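Local coordinates for OBG-type G domain-containing protein (Pyrococcus horikoshii, PDB 2E87) that binds GDP in an Obg-type G domain and is probably a GTP-binding protein, though its cellular function is unknown, at residues Lys299-Glu302 and Lys303-Glu307; Ser138-Arg141 and Asp142-Asp145; Thr10-Ala14 and Asp15-Asp19. All blocks are in the same frame, centred on the assembly; numbering follows the deposited sequence.

Contact 1: Lys299-Glu302 and Lys303-Glu307; sequences KRLE and KFVKE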
ATOM      1  N   LYS A 299      36.399  -0.862  21.751  1.00 90.54           N
ATOM      2  CA  LYS A 299      37.547  -1.380  21.019  1.00 89.99           C
ATOM      3  C   LYS A 299      37.123  -2.624  20.262  1.00 88.89           C
ATOM      4  O   LYS A 299      37.467  -2.796  19.092  1.00 89.23           O
ATOM      5  CB  LYS A 299      38.696  -1.726  21.974  1.00 94.18           C
ATOM      6  CG  LYS A 299      39.450  -0.517  22.522  1.00 99.42           C
ATOM      7  CD  LYS A 299      40.685  -0.934  23.321  1.00100.76           C
ATOM      8  CE  LYS A 299      41.521   0.271  23.752  1.00100.83           C
ATOM      9  NZ  LYS A 299      42.835  -0.136  24.336  1.00 97.52           N
ATOM     10  N   ARG A 300      36.376  -3.491  20.941  1.00 87.52           N
ATOM     11  CA  ARG A 300      35.892  -4.720  20.332  1.00 84.45           C
ATOM     12  C   ARG A 300      34.962  -4.386  19.176  1.00 82.24           C
ATOM     13  O   ARG A 300      35.030  -5.006  18.114  1.00 79.64           O
ATOM     14  CB  ARG A 300      35.141  -5.575  21.355  1.00 85.26           C
ATOM     15  CG  ARG A 300      34.422  -6.767  20.727  1.00 86.89           C
ATOM     16  CD  ARG A 300      35.397  -7.696  20.001  1.00 85.59           C
ATOM     17  NE  ARG A 300      34.742  -8.538  19.001  1.00 84.31           N
ATOM     18  CZ  ARG A 300      33.712  -9.343  19.243  1.00 83.62           C
ATOM     19  NH1 ARG A 300      33.202  -9.423  20.465  1.00 81.09           N
ATOM     20  NH2 ARG A 300      33.194 -10.074  18.261  1.00 81.59           N
ATOM     21  N   LEU A 301      34.097  -3.401  19.386  1.00 80.30           N
ATOM     22  CA  LEU A 301      33.156  -3.001  18.350  1.00 77.46           C
ATOM     23  C   LEU A 301      33.858  -2.480  17.104  1.00 78.26           C
ATOM     24  O   LEU A 301      33.676  -3.030  16.019  1.00 77.91           O
ATOM     25  CB  LEU A 301      32.185  -1.947  18.878  1.00 71.93           C
ATOM     26  CG  LEU A 301      30.740  -2.444  18.905  1.00 70.47           C
ATOM     27  CD1 LEU A 301      29.819  -1.336  19.363  1.00 69.84           C
ATOM     28  CD2 LEU A 301      30.342  -2.917  17.519  1.00 67.22           C
ATOM     29  N   GLU A 302      34.659  -1.427  17.249  1.00 79.21           N
ATOM     30  CA  GLU A 302      35.368  -0.882  16.096  1.00 79.94           C
ATOM     31  C   GLU A 302      36.125  -1.991  15.378  1.00 81.10           C
ATOM     32  O   GLU A 302      36.099  -2.077  14.152  1.00 85.15           O
ATOM     33  CB  GLU A 302      36.345   0.215  16.517  1.00 77.82           C
ATOM     34  CG  GLU A 302      35.677   1.439  17.099  1.00 81.55           C
ATOM     35  CD  GLU A 302      36.417   2.717  16.758  1.00 84.37           C
ATOM     36  OE1 GLU A 302      36.551   3.015  15.552  1.00 82.97           O
ATOM     37  OE2 GLU A 302      36.863   3.422  17.689  1.00 85.54           O
ATOM     38  N   LYS A 303      36.784  -2.847  16.151  1.00 80.05           N
ATOM     39  CA  LYS A 303      37.544  -3.953  15.589  1.00 78.56           C
ATOM     40  C   LYS A 303      36.600  -4.756  14.713  1.00 76.51           C
ATOM     41  O   LYS A 303      36.777  -4.829  13.500  1.00 75.90           O
ATOM     42  CB  LYS A 303      38.103  -4.824  16.715  1.00 81.69           C
ATOM     43  CG  LYS A 303      39.295  -5.696  16.329  1.00 87.36           C
ATOM     44  CD  LYS A 303      39.978  -6.255  17.581  1.00 91.56           C
ATOM     45  CE  LYS A 303      41.333  -6.892  17.271  1.00 93.24           C
ATOM     46  NZ  LYS A 303      42.096  -7.241  18.514  1.00 89.14           N
ATOM     47  N   PHE A 304      35.586  -5.343  15.338  1.00 74.67           N
ATOM     48  CA  PHE A 304      34.582  -6.140  14.635  1.00 72.57           C
ATOM     49  C   PHE A 304      34.043  -5.440  13.393  1.00 72.46           C
ATOM     50  O   PHE A 304      33.974  -6.030  12.313  1.00 71.47           O
ATOM     51  CB  PHE A 304      33.409  -6.439  15.569  1.00 69.00           C
ATOM     52  CG  PHE A 304      32.191  -6.955  14.863  1.00 67.08           C
ATOM     53  CD1 PHE A 304      32.144  -8.257  14.391  1.00 70.74           C
ATOM     54  CD2 PHE A 304      31.098  -6.133  14.653  1.00 67.32           C
ATOM     55  CE1 PHE A 304      31.021  -8.731  13.718  1.00 72.13           C
ATOM     56  CE2 PHE A 304      29.972  -6.596  13.983  1.00 68.39           C
ATOM     57  CZ  PHE A 304      29.934  -7.898  13.515  1.00 71.75           C
ATOM     58  N   VAL A 305      33.646  -4.180  13.559  1.00 70.97           N
ATOM     59  CA  VAL A 305      33.090  -3.404  12.459  1.00 69.39           C
ATOM     60  C   VAL A 305      34.044  -3.263  11.290  1.00 70.03           C
ATOM     61  O   VAL A 305      33.708  -3.614  10.162  1.00 70.55           O
ATOM     62  CB  VAL A 305      32.676  -1.995  12.914  1.00 67.11           C
ATOM     63  CG1 VAL A 305      32.248  -1.169  11.711  1.00 65.30           C
ATOM     64  CG2 VAL A 305      31.542  -2.088  13.911  1.00 61.52           C
ATOM     65  N   LYS A 306      35.234  -2.740  11.555  1.00 72.21           N
ATOM     66  CA  LYS A 306      36.205  -2.560  10.491  1.00 75.34           C
ATOM     67  C   LYS A 306      36.514  -3.881   9.796  1.00 75.79           C
ATOM     68  O   LYS A 306      36.844  -3.898   8.614  1.00 76.10           O
ATOM     69  CB  LYS A 306      37.468  -1.891  11.043  1.00 73.71           C
ATOM     70  CG  LYS A 306      37.205  -0.439  11.428  1.00 73.08           C
ATOM     71  CD  LYS A 306      38.356   0.222  12.161  1.00 75.82           C
ATOM     72  CE  LYS A 306      38.000   1.669  12.511  1.00 75.99           C
ATOM     73  NZ  LYS A 306      39.029   2.358  13.338  1.00 76.83           N
ATOM     74  N   GLU A 307      36.373  -4.985  10.519  1.00 75.83           N
ATOM     75  CA  GLU A 307      36.624  -6.297   9.940  1.00 80.38           C
ATOM     76  C   GLU A 307      35.559  -6.674   8.919  1.00 80.00           C
ATOM     77  O   GLU A 307      35.770  -7.568   8.101  1.00 82.07           O
ATOM     78  CB  GLU A 307      36.679  -7.366  11.030  1.00 85.27           C
ATOM     79  CG  GLU A 307      37.868  -7.233  11.959  1.00 94.34           C
ATOM     80  CD  GLU A 307      37.954  -8.376  12.947  1.00 99.89           C
ATOM     81  OE1 GLU A 307      38.014  -9.539  12.492  1.00101.94           O
ATOM     82  OE2 GLU A 307      37.963  -8.112  14.172  1.00102.12           O
TER
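E302 and K306, one helical turn apart on helix 295-307, send their side chains alongside each other in the same direction and join in a long salt bridge. K306 can be followed outward from the backbone. Its CB, CG and CD run past the carbonyl oxygen of E302, with CB and CG each 3.4 Å from E302 O. CG lies anti to the carbonyl carbon (chi1 -69°) and the chain beyond it is extended, which carries CE to 3.6 Å from E302 OE1 and NZ to 3.4 Å from the same oxygen, a weak hydrogen bond. The glutamate meets it by bending at chi2 (-146°); its OE2 has a further long, weak ion pair with K314.

Beneath this pair the backbone is regular, V305 N donating to L301 O at 2.7 Å. On the buried side, L301 CD2 packs on V305 CG2 at 3.9 Å, while L301 and F304 both reach F254 of strand 249-254. The helix is the crossover of the beta-alpha-beta unit between strands 283-287 and 313-314 in the G domain. The ion pair is long and weak, so the helix is probably placed mainly by its apolar face, with L301, F304 and V305 against the sheet and helix 264-277.

Contact 2: Ser138-Arg141 and Asp142-Asp145; sequences SVLR and DIDD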
ATOM      1  N   SER A 138     -28.340 -13.540  -9.811  1.00 39.14           N
ATOM      2  CA  SER A 138     -27.486 -14.704  -9.642  1.00 38.96           C
ATOM      3  C   SER A 138     -26.002 -14.401  -9.915  1.00 37.63           C
ATOM      4  O   SER A 138     -25.124 -14.839  -9.169  1.00 31.13           O
ATOM      5  CB  SER A 138     -27.976 -15.828 -10.555  1.00 39.48           C
ATOM      6  OG  SER A 138     -27.072 -16.913 -10.553  1.00 44.98           O
ATOM      7  N   VAL A 139     -25.720 -13.672 -10.992  1.00 34.52           N
ATOM      8  CA  VAL A 139     -24.339 -13.320 -11.304  1.00 30.53           C
ATOM      9  C   VAL A 139     -23.770 -12.524 -10.134  1.00 31.68           C
ATOM     10  O   VAL A 139     -22.660 -12.788  -9.685  1.00 35.44           O
ATOM     11  CB  VAL A 139     -24.245 -12.487 -12.618  1.00 33.29           C
ATOM     12  CG1 VAL A 139     -22.840 -11.950 -12.818  1.00 28.45           C
ATOM     13  CG2 VAL A 139     -24.619 -13.350 -13.806  1.00 30.70           C
ATOM     14  N   LEU A 140     -24.544 -11.580  -9.607  1.00 32.67           N
ATOM     15  CA  LEU A 140     -24.065 -10.764  -8.486  1.00 34.88           C
ATOM     16  C   LEU A 140     -23.880 -11.583  -7.218  1.00 40.14           C
ATOM     17  O   LEU A 140     -22.979 -11.304  -6.416  1.00 36.21           O
ATOM     18  CB  LEU A 140     -25.019  -9.593  -8.203  1.00 29.20           C
ATOM     19  CG  LEU A 140     -25.111  -8.560  -9.323  1.00 37.06           C
ATOM     20  CD1 LEU A 140     -26.110  -7.449  -8.958  1.00 35.09           C
ATOM     21  CD2 LEU A 140     -23.703  -8.002  -9.565  1.00 31.69           C
ATOM     22  N   ARG A 141     -24.739 -12.580  -7.013  1.00 40.65           N
ATOM     23  CA  ARG A 141     -24.575 -13.413  -5.833  1.00 37.49           C
ATOM     24  C   ARG A 141     -23.359 -14.303  -6.008  1.00 35.04           C
ATOM     25  O   ARG A 141     -22.729 -14.674  -5.032  1.00 29.90           O
ATOM     26  CB  ARG A 141     -25.838 -14.222  -5.532  1.00 37.07           C
ATOM     27  CG  ARG A 141     -26.945 -13.312  -5.039  1.00 37.00           C
ATOM     28  CD  ARG A 141     -28.185 -14.039  -4.596  1.00 43.98           C
ATOM     29  NE  ARG A 141     -29.255 -13.098  -4.253  1.00 49.38           N
ATOM     30  CZ  ARG A 141     -30.398 -12.988  -4.931  1.00 52.79           C
ATOM     31  NH1 ARG A 141     -30.618 -13.764  -5.992  1.00 47.94           N
ATOM     32  NH2 ARG A 141     -31.325 -12.113  -4.546  1.00 49.74           N
ATOM     33  N   ASP A 142     -22.995 -14.604  -7.249  1.00 32.09           N
ATOM     34  CA  ASP A 142     -21.806 -15.417  -7.472  1.00 37.74           C
ATOM     35  C   ASP A 142     -20.566 -14.673  -6.940  1.00 42.45           C
ATOM     36  O   ASP A 142     -19.618 -15.303  -6.469  1.00 44.32           O
ATOM     37  CB  ASP A 142     -21.578 -15.696  -8.963  1.00 42.69           C
ATOM     38  CG  ASP A 142     -22.601 -16.647  -9.561  1.00 42.49           C
ATOM     39  OD1 ASP A 142     -23.198 -17.441  -8.808  1.00 41.89           O
ATOM     40  OD2 ASP A 142     -22.786 -16.612 -10.801  1.00 45.77           O
ATOM     41  N   ILE A 143     -20.568 -13.338  -7.027  1.00 37.27           N
ATOM     42  CA  ILE A 143     -19.418 -12.562  -6.556  1.00 37.92           C
ATOM     43  C   ILE A 143     -19.615 -11.816  -5.236  1.00 38.18           C
ATOM     44  O   ILE A 143     -18.749 -11.031  -4.851  1.00 37.19           O
ATOM     45  CB  ILE A 143     -18.941 -11.509  -7.609  1.00 36.67           C
ATOM     46  CG1 ILE A 143     -20.004 -10.438  -7.800  1.00 26.77           C
ATOM     47  CG2 ILE A 143     -18.625 -12.181  -8.934  1.00 29.84           C
ATOM     48  CD1 ILE A 143     -19.503  -9.233  -8.566  1.00 34.82           C
ATOM     49  N   ASP A 144     -20.726 -12.065  -4.543  1.00 32.41           N
ATOM     50  CA  ASP A 144     -21.021 -11.377  -3.277  1.00 32.38           C
ATOM     51  C   ASP A 144     -19.878 -11.509  -2.249  1.00 38.45           C
ATOM     52  O   ASP A 144     -19.493 -10.516  -1.607  1.00 29.75           O
ATOM     53  CB  ASP A 144     -22.328 -11.909  -2.656  1.00 31.18           C
ATOM     54  CG  ASP A 144     -22.872 -10.998  -1.548  1.00 40.30           C
ATOM     55  OD1 ASP A 144     -23.269 -11.510  -0.479  1.00 50.29           O
ATOM     56  OD2 ASP A 144     -22.922  -9.765  -1.750  1.00 37.10           O
ATOM     57  N   ASP A 145     -19.360 -12.724  -2.073  1.00 28.01           N
ATOM     58  CA  ASP A 145     -18.257 -12.919  -1.130  1.00 36.07           C
ATOM     59  C   ASP A 145     -17.068 -12.050  -1.559  1.00 35.44           C
ATOM     60  O   ASP A 145     -16.409 -11.430  -0.725  1.00 32.64           O
ATOM     61  CB  ASP A 145     -17.811 -14.386  -1.066  1.00 28.60           C
ATOM     62  CG  ASP A 145     -18.715 -15.245  -0.188  1.00 39.42           C
ATOM     63  OD1 ASP A 145     -19.522 -14.674   0.588  1.00 34.08           O
ATOM     64  OD2 ASP A 145     -18.600 -16.496  -0.269  1.00 42.67           O
TER
HETATM   65  O   HOH W   1     -25.743 -17.423  -7.859  1.00 51.38           O
HETATM   66  O   HOH W   2     -20.497 -15.141  -3.357  1.00 44.23           O
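The backbone from S138 to D145 is interrupted at I143, the N-cap residue where helix 122-142 gives way to helix 144-156, a helix-to-helix junction in the NOG1-type N-terminal helical bundle. D142 N still donates to S138 O at 2.9 Å, but the bonds that follow are weak: I143 N divides itself between V139 O and L140 O, and D144 N reaches R141 O at 3.3 Å.

The carboxylate of D142 folds back over the last turn. With CG anti to its own carbonyl carbon (chi1 -70°), CG comes to 3.1 Å from S138 O, so the carbonyl oxygen lies against the carboxylate carbon, with both carboxylate oxygens a little farther off. Water 1 donates to D142 OD1 at 2.7 Å and also bonds S138 OG, linking the two side chains.

I143 turns to the interior. Its CG1 sits between backbone N and carbonyl carbon, which sets it 3.4 Å from L140 O, while CD1 just touches L140 CD2. Around them, V139 and I143 rest on A101 of helix 88-117, and L140 packs on L17 and L61. D144 has its carboxylate engaged elsewhere, by R148 and the amide of A14. Across the break a second water joins the two helices, donating to R141 O at 2.8 Å and accepting from D145 N at 3.0 Å.

Contact 3: Thr10-Ala14 and Asp15-Asp19; sequences TVLTA and DELID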
ATOM      1  N   THR A  10     -16.614   2.520  -1.422  1.00 47.33           N
ATOM      2  CA  THR A  10     -17.215   1.465  -0.645  1.00 47.47           C
ATOM      3  C   THR A  10     -17.909   0.580  -1.685  1.00 44.15           C
ATOM      4  O   THR A  10     -18.588   1.075  -2.585  1.00 43.66           O
ATOM      5  CB  THR A  10     -18.220   2.052   0.357  1.00 50.66           C
ATOM      6  OG1 THR A  10     -17.503   2.731   1.396  1.00 58.58           O
ATOM      7  CG2 THR A  10     -19.075   0.957   0.966  1.00 53.94           C
ATOM      8  N   VAL A  11     -17.697  -0.723  -1.579  1.00 40.38           N
ATOM      9  CA  VAL A  11     -18.286  -1.679  -2.506  1.00 41.84           C
ATOM     10  C   VAL A  11     -19.648  -2.129  -2.000  1.00 38.39           C
ATOM     11  O   VAL A  11     -19.765  -2.594  -0.871  1.00 42.30           O
ATOM     12  CB  VAL A  11     -17.398  -2.928  -2.645  1.00 41.18           C
ATOM     13  CG1 VAL A  11     -18.084  -3.952  -3.487  1.00 48.48           C
ATOM     14  CG2 VAL A  11     -16.067  -2.555  -3.254  1.00 46.25           C
ATOM     15  N   LEU A  12     -20.673  -1.976  -2.827  1.00 37.27           N
ATOM     16  CA  LEU A  12     -22.013  -2.410  -2.455  1.00 38.54           C
ATOM     17  C   LEU A  12     -22.099  -3.945  -2.450  1.00 34.56           C
ATOM     18  O   LEU A  12     -21.424  -4.605  -3.231  1.00 34.44           O
ATOM     19  CB  LEU A  12     -23.043  -1.857  -3.440  1.00 35.44           C
ATOM     20  CG  LEU A  12     -23.361  -0.357  -3.418  1.00 43.18           C
ATOM     21  CD1 LEU A  12     -24.691  -0.113  -4.147  1.00 36.75           C
ATOM     22  CD2 LEU A  12     -23.487   0.138  -1.996  1.00 36.94           C
ATOM     23  N   THR A  13     -22.911  -4.514  -1.565  1.00 33.20           N
ATOM     24  CA  THR A  13     -23.069  -5.972  -1.529  1.00 36.32           C
ATOM     25  C   THR A  13     -23.990  -6.399  -2.676  1.00 38.82           C
ATOM     26  O   THR A  13     -24.706  -5.573  -3.255  1.00 38.63           O
ATOM     27  CB  THR A  13     -23.691  -6.472  -0.187  1.00 36.70           C
ATOM     28  OG1 THR A  13     -25.038  -5.994  -0.063  1.00 42.31           O
ATOM     29  CG2 THR A  13     -22.883  -5.974   0.993  1.00 30.11           C
ATOM     30  N   ALA A  14     -23.967  -7.684  -3.015  1.00 38.48           N
ATOM     31  CA  ALA A  14     -24.817  -8.171  -4.097  1.00 37.58           C
ATOM     32  C   ALA A  14     -26.275  -7.700  -3.893  1.00 35.55           C
ATOM     33  O   ALA A  14     -26.900  -7.176  -4.812  1.00 29.51           O
ATOM     34  CB  ALA A  14     -24.745  -9.694  -4.174  1.00 30.27           C
ATOM     35  N   ASP A  15     -26.803  -7.871  -2.688  1.00 32.09           N
ATOM     36  CA  ASP A  15     -28.172  -7.455  -2.404  1.00 37.71           C
ATOM     37  C   ASP A  15     -28.421  -5.963  -2.592  1.00 39.27           C
ATOM     38  O   ASP A  15     -29.437  -5.560  -3.168  1.00 38.97           O
ATOM     39  CB  ASP A  15     -28.572  -7.832  -0.979  1.00 41.56           C
ATOM     40  CG  ASP A  15     -28.682  -9.327  -0.779  1.00 48.78           C
ATOM     41  OD1 ASP A  15     -28.992 -10.037  -1.764  1.00 54.18           O
ATOM     42  OD2 ASP A  15     -28.475  -9.782   0.371  1.00 53.22           O
ATOM     43  N   GLU A  16     -27.495  -5.143  -2.107  1.00 39.12           N
ATOM     44  CA  GLU A  16     -27.652  -3.694  -2.232  1.00 40.33           C
ATOM     45  C   GLU A  16     -27.620  -3.287  -3.696  1.00 37.69           C
ATOM     46  O   GLU A  16     -28.340  -2.386  -4.099  1.00 39.02           O
ATOM     47  CB  GLU A  16     -26.545  -2.951  -1.451  1.00 37.45           C
ATOM     48  CG  GLU A  16     -26.456  -3.345   0.019  1.00 35.63           C
ATOM     49  CD  GLU A  16     -25.212  -2.793   0.737  1.00 42.93           C
ATOM     50  OE1 GLU A  16     -24.139  -2.667   0.100  1.00 32.98           O
ATOM     51  OE2 GLU A  16     -25.309  -2.507   1.957  1.00 44.51           O
ATOM     52  N   LEU A  17     -26.796  -3.957  -4.497  1.00 35.56           N
ATOM     53  CA  LEU A  17     -26.706  -3.611  -5.912  1.00 36.93           C
ATOM     54  C   LEU A  17     -27.980  -4.044  -6.612  1.00 36.23           C
ATOM     55  O   LEU A  17     -28.508  -3.340  -7.468  1.00 34.31           O
ATOM     56  CB  LEU A  17     -25.518  -4.301  -6.576  1.00 37.07           C
ATOM     57  CG  LEU A  17     -24.497  -3.439  -7.327  1.00 46.89           C
ATOM     58  CD1 LEU A  17     -23.925  -4.270  -8.475  1.00 47.29           C
ATOM     59  CD2 LEU A  17     -25.136  -2.173  -7.873  1.00 44.75           C
ATOM     60  N   ILE A  18     -28.468  -5.220  -6.242  1.00 37.99           N
ATOM     61  CA  ILE A  18     -29.688  -5.745  -6.831  1.00 40.53           C
ATOM     62  C   ILE A  18     -30.825  -4.773  -6.551  1.00 41.84           C
ATOM     63  O   ILE A  18     -31.522  -4.335  -7.461  1.00 43.56           O
ATOM     64  CB  ILE A  18     -30.044  -7.120  -6.235  1.00 37.61           C
ATOM     65  CG1 ILE A  18     -29.043  -8.167  -6.723  1.00 28.34           C
ATOM     66  CG2 ILE A  18     -31.459  -7.511  -6.627  1.00 29.11           C
ATOM     67  CD1 ILE A  18     -29.176  -9.515  -6.009  1.00 35.21           C
ATOM     68  N   ASP A  19     -30.988  -4.420  -5.282  1.00 40.92           N
ATOM     69  CA  ASP A  19     -32.043  -3.509  -4.892  1.00 42.23           C
ATOM     70  C   ASP A  19     -31.929  -2.160  -5.582  1.00 43.43           C
ATOM     71  O   ASP A  19     -32.926  -1.618  -6.064  1.00 42.53           O
ATOM     72  CB  ASP A  19     -32.051  -3.340  -3.370  1.00 46.01           C
ATOM     73  CG  ASP A  19     -32.597  -4.568  -2.652  1.00 58.00           C
ATOM     74  OD1 ASP A  19     -32.725  -5.638  -3.294  1.00 60.53           O
ATOM     75  OD2 ASP A  19     -32.895  -4.468  -1.440  1.00 66.18           O
TER
HETATM   76  O   HOH W   3     -25.387  -9.376  -0.404  1.00 44.34           O
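T13 and E16 form a capping box at the start of helix 14-30 in the N-terminal helical domain, T13 being the N-cap residue. Its two reciprocal bonds are unequal. T13 N donates to E16 OE1 at 2.8 Å and almost straight (169°), coming from above the carboxylate plane, 36° out of it. In return E16 N gives T13 OG1 a weaker bond of 3.3 Å. T13 carries OG1 between its backbone N and carbonyl carbon (chi1 66°), where the hydroxyl faces the first turn and lies 3.0 Å from E16 CG. Replacing T13 by a valine would probably leave E16 N without its capping acceptor and the box with a single bond.

The backbone bonds begin the helix proper: L17 N donates to T13 O and I18 N to A14 O. Beside its own N-H bond to A14 O, I18 also brings CG1 to 3.0 Å from that oxygen, a close carbon-oxygen approach. The amide of D15 donates to water 3, which also makes a weak bond with T13 OG1.

Carbon contacts flank the box. L12 lies across the glutamate chain, its CD2 a methyl beside the carboxylate, 3.6 Å from E16 OE1. L17 and I18 turn into the bundle, L17 against V57 and N60 of helix 38-67 and I18 against A137 of helix 122-142. The apolar pair between loop and helix is L12 with L17, where CD1 of L12 lies 4.3 Å from CD2 of L17.

How the contacts relate
Contacts 2 and 3 belong to the N-terminal helical domain and touch: D144 OD2 of contact 2 meets A14 N of contact 3 at 2.7 Å, a probable hydrogen bond. The start of helix 14-30 thus takes an acceptor from the start of helix 144-156. Contact 1 lies in the G domain, its centre about 63 Å from either of the others. In each, buried residues (L301, F304 and V305; V139, L140 and I143; A14, L17 and I18) face the fold, while charged ones such as K306, D142 and E16 lie outward. Contact 1 adds an ion pair to a continuous helix, whereas at the helix ends of the other two a capping box, weak bonds and waters serve backbone amides and carbonyls.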